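Local coordinates for putative 2OG-Fe(II) oxygenase family protein (Caulobacter crescentus CB15, PDB 3OOX), which probably acts as an iron(II)-dependent oxygenase that consumes 2-oxoglutarate and oxygen, perhaps forming ethene and oxidising L-arginine, at residues K67-V72 / P121-A126; G78-G83 / K96-M101; I194-L199 / D233-L238; D274-T279 / P293-A298. All coordinates share one frame; numbering follows the deposited sequence. Where two conformers were deposited one is given.

Contact 1 of 4, residues K67-V72 / P121-A126. With EDO (1,2-ethanediol), chain L.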
# COMPACT_ATOMS: atom_id res chain seq x y z
N LYS A 67 -7.60 1.45 -23.00
CA LYS A 67 -8.88 0.79 -22.70
C LYS A 67 -8.99 -0.65 -23.21
O LYS A 67 -9.91 -1.37 -22.85
CB LYS A 67 -10.05 1.64 -23.19
CG LYS A 67 -10.31 2.84 -22.26
CD LYS A 67 -11.48 3.67 -22.69
CE LYS A 67 -11.87 4.69 -21.62
NZ LYS A 67 -13.04 5.51 -22.09
N GLN A 68 -8.02 -1.07 -24.02
CA GLN A 68 -7.88 -2.48 -24.33
C GLN A 68 -7.74 -3.29 -23.05
O GLN A 68 -8.08 -4.47 -23.01
CB GLN A 68 -6.64 -2.71 -25.19
CG GLN A 68 -6.73 -2.12 -26.58
CD GLN A 68 -5.45 -2.30 -27.37
OE1 GLN A 68 -5.45 -2.89 -28.45
NE2 GLN A 68 -4.35 -1.78 -26.85
N TYR A 69 -7.20 -2.65 -22.01
CA TYR A 69 -6.85 -3.33 -20.76
C TYR A 69 -7.83 -2.99 -19.63
O TYR A 69 -7.57 -3.34 -18.46
CB TYR A 69 -5.42 -2.99 -20.36
CG TYR A 69 -4.46 -3.21 -21.51
CD1 TYR A 69 -4.13 -4.51 -21.90
CD2 TYR A 69 -3.96 -2.15 -22.24
CE1 TYR A 69 -3.32 -4.74 -22.99
CE2 TYR A 69 -3.12 -2.36 -23.34
CZ TYR A 69 -2.81 -3.67 -23.71
OH TYR A 69 -1.98 -3.92 -24.79
N ALA A 70 -8.93 -2.34 -19.99
CA ALA A 70 -10.00 -1.98 -19.04
C ALA A 70 -11.06 -3.06 -18.94
O ALA A 70 -11.15 -3.94 -19.80
CB ALA A 70 -10.65 -0.67 -19.46
N GLY A 71 -11.89 -2.96 -17.90
CA GLY A 71 -12.98 -3.89 -17.68
C GLY A 71 -12.54 -5.29 -17.33
O GLY A 71 -13.27 -6.24 -17.54
N VAL A 72 -11.33 -5.43 -16.82
CA VAL A 72 -10.78 -6.75 -16.44
C VAL A 72 -11.04 -6.95 -14.96
O VAL A 72 -10.47 -6.27 -14.11
CB VAL A 72 -9.27 -6.89 -16.77
CG1 VAL A 72 -8.74 -8.28 -16.39
CG2 VAL A 72 -9.04 -6.61 -18.25
N PRO A 121 0.50 -4.58 -21.03
CA PRO A 121 0.35 -3.73 -22.23
C PRO A 121 1.44 -3.98 -23.27
O PRO A 121 2.56 -3.58 -23.08
CB PRO A 121 0.48 -2.31 -21.66
CG PRO A 121 1.34 -2.46 -20.46
CD PRO A 121 1.18 -3.87 -19.93
N ALA A 122 1.07 -4.63 -24.37
CA ALA A 122 2.05 -4.96 -25.43
C ALA A 122 2.79 -3.74 -25.96
O ALA A 122 3.94 -3.85 -26.42
CB ALA A 122 1.33 -5.66 -26.57
N GLU A 123 2.15 -2.58 -25.92
CA GLU A 123 2.69 -1.34 -26.47
C GLU A 123 3.88 -0.76 -25.72
O GLU A 123 4.58 0.12 -26.25
CB GLU A 123 1.59 -0.28 -26.60
CG GLU A 123 0.46 -0.67 -27.55
CD GLU A 123 -0.64 -1.56 -26.97
OE1 GLU A 123 -0.64 -1.89 -25.75
OE2 GLU A 123 -1.55 -1.90 -27.75
N ILE A 124 4.11 -1.22 -24.49
CA ILE A 124 5.23 -0.79 -23.65
C ILE A 124 6.03 -2.06 -23.38
O ILE A 124 5.80 -2.77 -22.40
CB ILE A 124 4.78 -0.14 -22.30
CG1 ILE A 124 3.68 0.92 -22.52
CG2 ILE A 124 6.00 0.42 -21.53
CD1 ILE A 124 4.04 2.02 -23.52
N PRO A 125 6.95 -2.40 -24.31
CA PRO A 125 7.63 -3.67 -24.20
C PRO A 125 8.33 -3.98 -22.88
O PRO A 125 8.33 -5.12 -22.46
CB PRO A 125 8.65 -3.61 -25.36
CG PRO A 125 8.02 -2.70 -26.35
CD PRO A 125 7.29 -1.69 -25.56
N ALA A 126 8.92 -2.97 -22.23
CA ALA A 126 9.66 -3.18 -20.99
C ALA A 126 8.77 -3.20 -19.74
O ALA A 126 9.24 -3.49 -18.65
CB ALA A 126 10.73 -2.11 -20.83
C1 EDO L . 4.84 -7.34 -22.57
O1 EDO L . 3.90 -8.37 -22.22
C2 EDO L . 4.25 -5.98 -22.25
O2 EDO L . 4.96 -5.36 -21.18

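Contact 2 of 4, residues G78-G83 / K96-M101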
# COMPACT_ATOMS: atom_id res chain seq x y z
N GLY A 78 -5.19 -4.83 -14.52
CA GLY A 78 -5.23 -3.95 -15.68
C GLY A 78 -5.63 -2.51 -15.37
O GLY A 78 -5.33 -1.97 -14.31
N TYR A 79 -6.29 -1.90 -16.35
CA TYR A 79 -6.47 -0.45 -16.40
C TYR A 79 -7.84 -0.03 -15.88
O TYR A 79 -8.85 -0.69 -16.14
CB TYR A 79 -6.29 -0.01 -17.85
CG TYR A 79 -6.51 1.46 -18.09
CD1 TYR A 79 -5.66 2.39 -17.52
CD2 TYR A 79 -7.51 1.89 -18.92
CE1 TYR A 79 -5.84 3.75 -17.74
CE2 TYR A 79 -7.72 3.27 -19.16
CZ TYR A 79 -6.87 4.18 -18.55
OH TYR A 79 -7.05 5.54 -18.78
N ILE A 80 -7.88 1.10 -15.15
CA ILE A 80 -9.12 1.75 -14.78
C ILE A 80 -9.04 3.18 -15.31
O ILE A 80 -8.14 3.93 -14.94
CB ILE A 80 -9.32 1.80 -13.25
CG1 ILE A 80 -9.27 0.39 -12.63
CG2 ILE A 80 -10.63 2.52 -12.93
CD1 ILE A 80 -9.38 0.37 -11.09
N PRO A 81 -9.98 3.55 -16.17
CA PRO A 81 -9.99 4.90 -16.73
C PRO A 81 -10.52 5.95 -15.79
O PRO A 81 -11.03 5.65 -14.73
CB PRO A 81 -10.91 4.76 -17.95
CG PRO A 81 -11.87 3.77 -17.54
CD PRO A 81 -11.11 2.76 -16.70
N PHE A 82 -10.37 7.21 -16.21
CA PHE A 82 -10.99 8.33 -15.52
C PHE A 82 -12.47 8.07 -15.36
O PHE A 82 -13.11 7.51 -16.24
CB PHE A 82 -10.74 9.64 -16.31
CG PHE A 82 -9.29 9.94 -16.54
CD1 PHE A 82 -8.44 10.18 -15.47
CD2 PHE A 82 -8.75 9.94 -17.82
CE1 PHE A 82 -7.10 10.44 -15.66
CE2 PHE A 82 -7.39 10.19 -18.02
CZ PHE A 82 -6.57 10.45 -16.93
N GLY A 83 -13.00 8.46 -14.20
CA GLY A 83 -14.42 8.29 -13.87
C GLY A 83 -14.92 9.45 -13.03
O GLY A 83 -14.17 10.39 -12.75
N LYS A 96 -8.21 10.63 -12.11
CA LYS A 96 -7.07 9.78 -11.86
C LYS A 96 -7.31 8.47 -12.59
O LYS A 96 -8.47 8.04 -12.78
CB LYS A 96 -6.89 9.60 -10.37
CG LYS A 96 -8.04 8.85 -9.70
CD LYS A 96 -8.22 9.21 -8.25
CE LYS A 96 -9.48 8.55 -7.66
NZ LYS A 96 -10.74 9.28 -7.93
N GLU A 97 -6.23 7.84 -13.03
CA GLU A 97 -6.30 6.60 -13.76
C GLU A 97 -5.34 5.61 -13.11
O GLU A 97 -4.35 6.00 -12.49
CB GLU A 97 -5.99 6.80 -15.25
CG GLU A 97 -4.65 7.46 -15.54
CD GLU A 97 -4.40 7.70 -17.01
OE1 GLU A 97 -5.05 7.04 -17.85
OE2 GLU A 97 -3.54 8.56 -17.30
N PHE A 98 -5.65 4.32 -13.20
CA PHE A 98 -4.97 3.26 -12.47
C PHE A 98 -4.50 2.13 -13.38
O PHE A 98 -5.17 1.82 -14.35
CB PHE A 98 -5.93 2.56 -11.49
CG PHE A 98 -6.54 3.46 -10.40
CD1 PHE A 98 -7.62 4.29 -10.68
CD2 PHE A 98 -6.12 3.36 -9.10
CE1 PHE A 98 -8.19 5.04 -9.70
CE2 PHE A 98 -6.70 4.12 -8.08
CZ PHE A 98 -7.72 4.97 -8.39
N TRP A 99 -3.44 1.47 -12.94
CA TRP A 99 -3.08 0.13 -13.41
C TRP A 99 -2.87 -0.74 -12.17
O TRP A 99 -2.17 -0.33 -11.25
CB TRP A 99 -1.77 0.14 -14.22
CG TRP A 99 -1.46 -1.23 -14.74
CD1 TRP A 99 -0.78 -2.23 -14.10
CD2 TRP A 99 -1.85 -1.77 -16.01
NE1 TRP A 99 -0.72 -3.36 -14.89
CE2 TRP A 99 -1.38 -3.09 -16.07
CE3 TRP A 99 -2.53 -1.25 -17.13
CZ2 TRP A 99 -1.58 -3.91 -17.20
CZ3 TRP A 99 -2.74 -2.07 -18.25
CH2 TRP A 99 -2.26 -3.38 -18.27
N HIS A 100 -3.46 -1.91 -12.14
CA HIS A 100 -3.23 -2.84 -11.05
C HIS A 100 -2.58 -4.14 -11.52
O HIS A 100 -3.05 -4.77 -12.46
CB HIS A 100 -4.55 -3.18 -10.37
CG HIS A 100 -5.08 -2.05 -9.56
ND1 HIS A 100 -6.36 -1.57 -9.70
CD2 HIS A 100 -4.49 -1.28 -8.61
CE1 HIS A 100 -6.55 -0.57 -8.85
NE2 HIS A 100 -5.42 -0.37 -8.18
N MSE A 101 -1.51 -4.49 -10.82
CA MSE A 101 -0.83 -5.75 -11.01
C MSE A 101 -0.99 -6.56 -9.74
O MSE A 101 -0.62 -6.10 -8.67
CB MSE A 101 0.67 -5.53 -11.29
CG MSE A 101 1.44 -6.86 -11.48
SE MSE A 101 3.35 -6.59 -11.42
CE MSE A 101 3.80 -8.46 -11.02
O HOH W 1 -10.40 6.25 -12.20
O HOH W 2 -11.10 9.67 -12.36

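Contact 3 of 4, residues I194-L199 / D233-L238. With EDO (1,2-ethanediol), chain G.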
# COMPACT_ATOMS: atom_id res chain seq x y z
N ILE A 194 -7.20 -1.98 3.86
CA ILE A 194 -7.79 -3.24 4.34
C ILE A 194 -6.81 -4.38 4.46
O ILE A 194 -7.15 -5.42 5.07
CB ILE A 194 -9.04 -3.63 3.56
CG1 ILE A 194 -8.72 -4.02 2.13
CG2 ILE A 194 -10.07 -2.50 3.58
CD1 ILE A 194 -10.01 -4.38 1.34
N ASN A 195 -5.58 -4.19 4.00
CA ASN A 195 -4.60 -5.24 3.79
C ASN A 195 -3.67 -5.39 5.00
O ASN A 195 -4.05 -5.07 6.12
CB ASN A 195 -3.88 -5.01 2.45
CG ASN A 195 -3.30 -3.60 2.32
OD1 ASN A 195 -4.07 -2.63 2.17
ND2 ASN A 195 -1.95 -3.47 2.33
N THR A 196 -2.47 -5.90 4.80
CA THR A 196 -1.55 -6.17 5.91
C THR A 196 -0.67 -4.95 6.22
O THR A 196 -0.80 -4.34 7.28
CB THR A 196 -0.74 -7.43 5.62
OG1 THR A 196 -1.65 -8.53 5.43
CG2 THR A 196 0.32 -7.73 6.75
N ILE A 197 0.19 -4.60 5.28
CA ILE A 197 0.86 -3.30 5.28
C ILE A 197 0.90 -2.75 3.86
O ILE A 197 0.87 -3.52 2.90
CB ILE A 197 2.30 -3.33 5.84
CG1 ILE A 197 3.17 -4.37 5.11
CG2 ILE A 197 2.27 -3.62 7.36
CD1 ILE A 197 4.69 -4.29 5.50
N THR A 198 0.99 -1.42 3.74
CA THR A 198 1.13 -0.76 2.44
C THR A 198 2.45 0.03 2.43
O THR A 198 2.83 0.70 3.43
CB THR A 198 -0.07 0.17 2.19
OG1 THR A 198 -1.24 -0.64 2.24
CG2 THR A 198 -0.00 0.89 0.84
N LEU A 199 3.20 -0.08 1.32
CA LEU A 199 4.50 0.53 1.16
C LEU A 199 4.47 1.56 0.03
O LEU A 199 4.15 1.21 -1.11
CB LEU A 199 5.56 -0.54 0.87
CG LEU A 199 5.79 -1.53 2.00
CD1 LEU A 199 5.04 -2.82 1.72
CD2 LEU A 199 7.30 -1.78 2.24
N ASP A 233 -5.94 -3.16 7.82
CA ASP A 233 -6.91 -3.75 8.71
C ASP A 233 -6.60 -5.22 9.03
O ASP A 233 -6.96 -5.65 10.13
CB ASP A 233 -8.31 -3.69 8.10
CG ASP A 233 -8.87 -2.28 8.04
OD1 ASP A 233 -8.30 -1.34 8.64
OD2 ASP A 233 -9.90 -2.13 7.37
N MSE A 234 -6.03 -6.00 8.11
CA MSE A 234 -5.73 -7.41 8.40
C MSE A 234 -4.77 -7.53 9.57
O MSE A 234 -4.94 -8.38 10.45
CB MSE A 234 -5.13 -8.12 7.18
CG MSE A 234 -6.09 -8.43 6.07
SE MSE A 234 -5.18 -9.11 4.48
CE MSE A 234 -6.70 -9.39 3.35
N LEU A 235 -3.73 -6.68 9.59
CA LEU A 235 -2.73 -6.75 10.64
C LEU A 235 -3.28 -6.15 11.92
O LEU A 235 -3.00 -6.64 13.03
CB LEU A 235 -1.46 -6.05 10.18
CG LEU A 235 -0.27 -6.02 11.11
CD1 LEU A 235 0.10 -7.41 11.65
CD2 LEU A 235 0.97 -5.40 10.41
N GLU A 236 -4.08 -5.08 11.80
CA GLU A 236 -4.78 -4.52 12.97
C GLU A 236 -5.59 -5.62 13.65
O GLU A 236 -5.51 -5.78 14.89
CB GLU A 236 -5.68 -3.34 12.56
CG GLU A 236 -6.48 -2.74 13.72
CD GLU A 236 -7.42 -1.66 13.25
OE1 GLU A 236 -8.34 -1.99 12.48
OE2 GLU A 236 -7.20 -0.50 13.63
N ARG A 237 -6.32 -6.41 12.86
CA ARG A 237 -7.18 -7.45 13.44
C ARG A 237 -6.34 -8.55 14.09
O ARG A 237 -6.63 -8.98 15.23
CB ARG A 237 -8.11 -8.02 12.38
CG ARG A 237 -8.94 -9.20 12.87
CD ARG A 237 -10.10 -9.49 11.96
NE ARG A 237 -10.79 -10.70 12.41
CZ ARG A 237 -12.07 -10.97 12.24
NH1 ARG A 237 -12.90 -10.10 11.64
NH2 ARG A 237 -12.57 -12.14 12.67
N LEU A 238 -5.27 -8.97 13.42
CA LEU A 238 -4.39 -10.00 13.98
C LEU A 238 -3.86 -9.60 15.35
O LEU A 238 -3.76 -10.45 16.25
CB LEU A 238 -3.25 -10.29 13.01
CG LEU A 238 -2.19 -11.30 13.49
CD1 LEU A 238 -2.82 -12.69 13.66
CD2 LEU A 238 -1.01 -11.34 12.50
C1 EDO G . -16.51 -12.34 12.28
O1 EDO G . -15.21 -12.90 12.56
C2 EDO G . -16.39 -10.86 11.94
O2 EDO G . -15.59 -10.66 10.77

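Contact 4 of 4, residues D274-T279 / P293-A298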
# COMPACT_ATOMS: atom_id res chain seq x y z
N ASP A 274 -5.51 -18.15 2.14
CA ASP A 274 -5.87 -19.19 3.09
C ASP A 274 -5.29 -19.07 4.50
O ASP A 274 -5.45 -20.00 5.33
CB ASP A 274 -5.57 -20.58 2.48
CG ASP A 274 -4.10 -20.80 2.10
OD1 ASP A 274 -3.29 -19.88 2.35
OD2 ASP A 274 -3.75 -21.93 1.62
N TYR A 275 -4.63 -17.96 4.81
CA TYR A 275 -4.07 -17.72 6.13
C TYR A 275 -5.22 -17.41 7.10
O TYR A 275 -6.01 -16.49 6.86
CB TYR A 275 -3.10 -16.56 6.13
CG TYR A 275 -2.58 -16.21 7.50
CD1 TYR A 275 -1.84 -17.12 8.22
CD2 TYR A 275 -2.80 -14.96 8.06
CE1 TYR A 275 -1.36 -16.82 9.47
CE2 TYR A 275 -2.31 -14.64 9.29
CZ TYR A 275 -1.58 -15.56 10.00
OH TYR A 275 -1.08 -15.24 11.26
N GLU A 276 -5.33 -18.21 8.17
CA GLU A 276 -6.32 -17.96 9.19
C GLU A 276 -5.77 -16.89 10.14
O GLU A 276 -4.70 -17.05 10.80
CB GLU A 276 -6.66 -19.23 9.99
CG GLU A 276 -7.62 -18.92 11.12
CD GLU A 276 -8.01 -20.16 11.95
OE1 GLU A 276 -7.19 -20.58 12.78
OE2 GLU A 276 -9.12 -20.67 11.77
N ILE A 277 -6.49 -15.77 10.17
CA ILE A 277 -6.22 -14.69 11.09
C ILE A 277 -6.90 -15.03 12.41
O ILE A 277 -8.13 -15.01 12.51
CB ILE A 277 -6.72 -13.29 10.55
CG1 ILE A 277 -6.12 -13.00 9.17
CG2 ILE A 277 -6.44 -12.18 11.56
CD1 ILE A 277 -6.76 -11.78 8.51
N LYS A 278 -6.08 -15.34 13.40
CA LYS A 278 -6.52 -15.70 14.74
C LYS A 278 -5.74 -14.83 15.73
O LYS A 278 -4.51 -14.71 15.66
CB LYS A 278 -6.30 -17.19 14.99
CG LYS A 278 -6.62 -17.62 16.41
CD LYS A 278 -6.50 -19.14 16.57
CE LYS A 278 -6.93 -19.57 17.97
NZ LYS A 278 -6.05 -18.99 19.04
N THR A 279 -6.47 -14.18 16.63
CA THR A 279 -5.88 -13.13 17.46
C THR A 279 -4.62 -13.59 18.17
O THR A 279 -4.60 -14.67 18.79
CB THR A 279 -6.88 -12.62 18.50
OG1 THR A 279 -8.17 -12.47 17.88
CG2 THR A 279 -6.37 -11.31 19.14
N PRO A 293 -13.29 -13.13 18.60
CA PRO A 293 -13.34 -14.51 19.08
C PRO A 293 -13.52 -15.54 17.97
O PRO A 293 -13.16 -16.71 18.18
CB PRO A 293 -14.55 -14.51 20.02
CG PRO A 293 -15.42 -13.41 19.54
CD PRO A 293 -14.46 -12.36 19.03
N GLU A 294 -14.07 -15.12 16.83
CA GLU A 294 -14.20 -15.98 15.66
C GLU A 294 -13.10 -15.62 14.66
O GLU A 294 -13.05 -14.48 14.17
CB GLU A 294 -15.57 -15.79 15.01
CG GLU A 294 -16.76 -15.97 15.96
CD GLU A 294 -17.72 -14.79 15.95
OE1 GLU A 294 -17.34 -13.69 16.42
OE2 GLU A 294 -18.88 -14.96 15.50
N SER A 295 -12.22 -16.57 14.38
CA SER A 295 -11.15 -16.33 13.42
C SER A 295 -11.70 -16.29 12.00
O SER A 295 -12.86 -16.62 11.75
CB SER A 295 -10.06 -17.38 13.56
OG SER A 295 -9.57 -17.42 14.89
N ILE A 296 -10.87 -15.86 11.05
CA ILE A 296 -11.32 -15.62 9.67
C ILE A 296 -10.13 -15.77 8.75
O ILE A 296 -9.02 -15.41 9.15
CB ILE A 296 -11.97 -14.19 9.53
CG1 ILE A 296 -12.73 -14.07 8.22
CG2 ILE A 296 -10.92 -13.05 9.71
CD1 ILE A 296 -13.69 -12.87 8.17
N THR A 297 -10.31 -16.33 7.56
CA THR A 297 -9.19 -16.37 6.62
C THR A 297 -8.98 -14.97 6.05
O THR A 297 -9.91 -14.17 5.99
CB THR A 297 -9.37 -17.33 5.45
OG1 THR A 297 -10.47 -16.92 4.62
CG2 THR A 297 -9.63 -18.78 5.93
N ALA A 298 -7.77 -14.70 5.57
CA ALA A 298 -7.50 -13.40 4.96
C ALA A 298 -8.45 -13.16 3.78
O ALA A 298 -8.98 -12.04 3.60
CB ALA A 298 -6.05 -13.34 4.47
O HOH W 3 -9.42 -14.99 16.36

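Contact 1 of 4, residues K67-V72 / P121-A126
Y69 and Q68 meet the loop at P121-E123 mainly through polar contacts. The phenol oxygen of Y69 donates to E123 OE1, with Y69 OH and E123 OE1 2.6 Å apart, and accepts the peptide N-H of A122, with A122 N and Y69 OH at 3.2 Å in a bent bond of 139°. The carboxylate oxygen is approached on its syn side and lies at the rim of the phenol ring, close to the ring plane, while the carboxylate itself is turned 75° from the ring. The other oxygen of E123 is used by Q68: NE2 of Q68 reaches E123 OE2 at 2.9 Å, the acceptor lying in the amide plane but the donor standing above the carboxylate plane. NE2 also bonds to T65 O, which helps fix the turn of the amide. E123 is bent at chi2 (84°), and this kink presents both oxygens to the neighbouring segment.

The apolar contacts use the faces of the Y69 ring. P121 CB packs over one face, 4.0 Å from Y69 CE2, and Q68 CB lies above the centre of the opposite face. F58 of helix 45-59 touches both Y69 and P121.

A bound 1,2-ethanediol, probably from the crystallisation liquor, donates through O2 to I124 O at 3.0 Å.

The receiving loop is a type I beta turn from P121 to I124, closed by I124 N to P121 O at 3.2 Å. The tyrosine grips the turn's second residue by the peptide and its third by the side chain, pinning two surface loops together in the N-terminal region of this probable dioxygenase.

Contact 2 of 4, residues G78-G83 / K96-M101
G78 lies flat against W99: its CA is 3.8 Å from the centroid of the six-membered ring of W99 and only 3° off the ring normal, a CH-pi contact over the face. This is the tight end of an antiparallel ladder. G78 and H100 form a hydrogen-bonded pair, with H100 N to G78 O at 2.9 Å, and I80 and F98 form another, I80 N to F98 O being 2.9 Å. Between them Y79 and W99 are a non-hydrogen-bonded pair. Y79, its CG anti to the backbone N (chi1 177°), carries its ring along the ladder so that OH meets E97 OE1 at 2.7 Å. That oxygen also forms a salt bridge with K66, and OE2 bonds to H175. A phenylalanine here lacks the hydroxyl, and E97 OE1 would probably lose one mate, although K66 and H175 would still hold the carboxylate.

Beyond I80 the strands part and water fills in. One water lies 2.7 Å from P81 O and equally far from K96 O; a second accepts from G83 N and K96 N. F82 still reaches across, with E97 CB over its face, 4.2 Å from the ring centroid.

Strand 78-80 is one of two edge strands of the mixed sheet. Strand 97-101 separates it from strand 170-176, where R172 bonds to H100, while W99 stacks edge-to-face with F58 of helix 45-59 and F127 of helix 127-152.

Contact 3 of 4, residues I194-L199 / D233-L238
The carboxylate of D233 rests against I194, with D233 OD2 3.8 Å from I194 CG2; its strongest polar partner is S245, and R305 forms a salt bridge with OD2. The second flat group, the amide of N195, bonds to T198 OG1, which lies in its plane 2.9 Å from N195 ND2; ND2 also bonds to L269 O. The third is the guanidinium of R237, met at its edge by an ethanediol molecule, probably from the crystallisation liquor. NH1 of R237 donates to the diol O2 at 2.9 Å and NH2 of R237 to the diol O1 at 2.7 Å, the latter bond nearly straight (170°). A leucine in its place would lack the guanidinium, and would probably open a gap against I296 and F301 and leave the diol without its two donors.

The backbone joins the segments at the start of the helix. M234 N is the donor to N195 O at 3.0 Å, standing 38° out of the carbonyl plane, and makes a weaker, longer bond to I194 O at 3.3 Å. One residue further, L235 CB lies 3.4 Å from T196 O. With CG anti to the backbone N (chi1 -179°), L235 runs beside I197, both side chains pointing the same way, and CD2 of L235 is 3.8 Å from I197 CG2.

A classic beta bulge sets T196 and I197 together opposite L269. Strand 197-201 lies between strands 227-231 and 262-269 of the mixed sheet; I197 packs on helix 127-152, and helix 298-309 covers I194, D233 and M234 with L302 and F301.

Contact 4 of 4, residues D274-T279 / P293-A298
I277 and I296 pair across a short two-stranded antiparallel sheet, strands 276-277 and 296-297, that runs directly into the N-cap of helix 298-309. The pair is hydrogen-bonded both ways: I277 N donates to I296 O at 2.8 Å, and I296 N returns a longer bond to I277 O at 3.2 Å. E276 and T297 form the adjoining non-hydrogen-bonded pair, their CA atoms 4.2 Å apart, and T297 CA approaches Y275 O in a CA-H...O contact.

The side chain of I277 can be followed outward. Its CB lies 3.4 Å from I296 O, the same oxygen that its backbone N-H uses. CG1, anti to the carbonyl carbon (chi1 -55°), continues past that oxygen at 3.8 Å, so the first part of the chain lies against the partner strand's carbonyl. At the tip, CD1 reaches the first turn of the helix, 4.0 Å from A298 CA. R237 and L238 of helix 233-238 also touch this side chain, so the isoleucine is wedged between the little sheet and two helices.

S295, in the conformer given, sets its CB beside E276 CG at 3.8 Å. D274, whose CB points away from the partner strand, forms a salt bridge with R110 through its carboxylate.

T297 caps the helix with its side chain, while its own N-H is taken by E300 OE1, an arrangement consistent with a capping box. The next peptide completes the junction: A298 N donates to Y275 O at 2.8 Å, with a C=O...N angle of 164°, so that the donor lies almost straight ahead of the carbonyl.

Along the chain contact 2 falls between the two segments of contact 1, and contacts 3 and 4 follow in series. Contacts 1 and 2, with centres 11 Å apart, touch through Y69, whose O lies 2.9 Å from Y79 N and whose CB packs on W99, so the loop 67-72 is fastened to the edge strand 78-80. Contacts 3 and 4, 13 Å apart, touch where R237 and L238 meet E294, I296 and K278. Contacts 2 and 3 both reach the mixed sheet, though their centres are 23 Å apart. That sheet thus joins the N-terminal region to the oxygenase region; contact 4 packs against helix 233-238 and leads into helix 298-309.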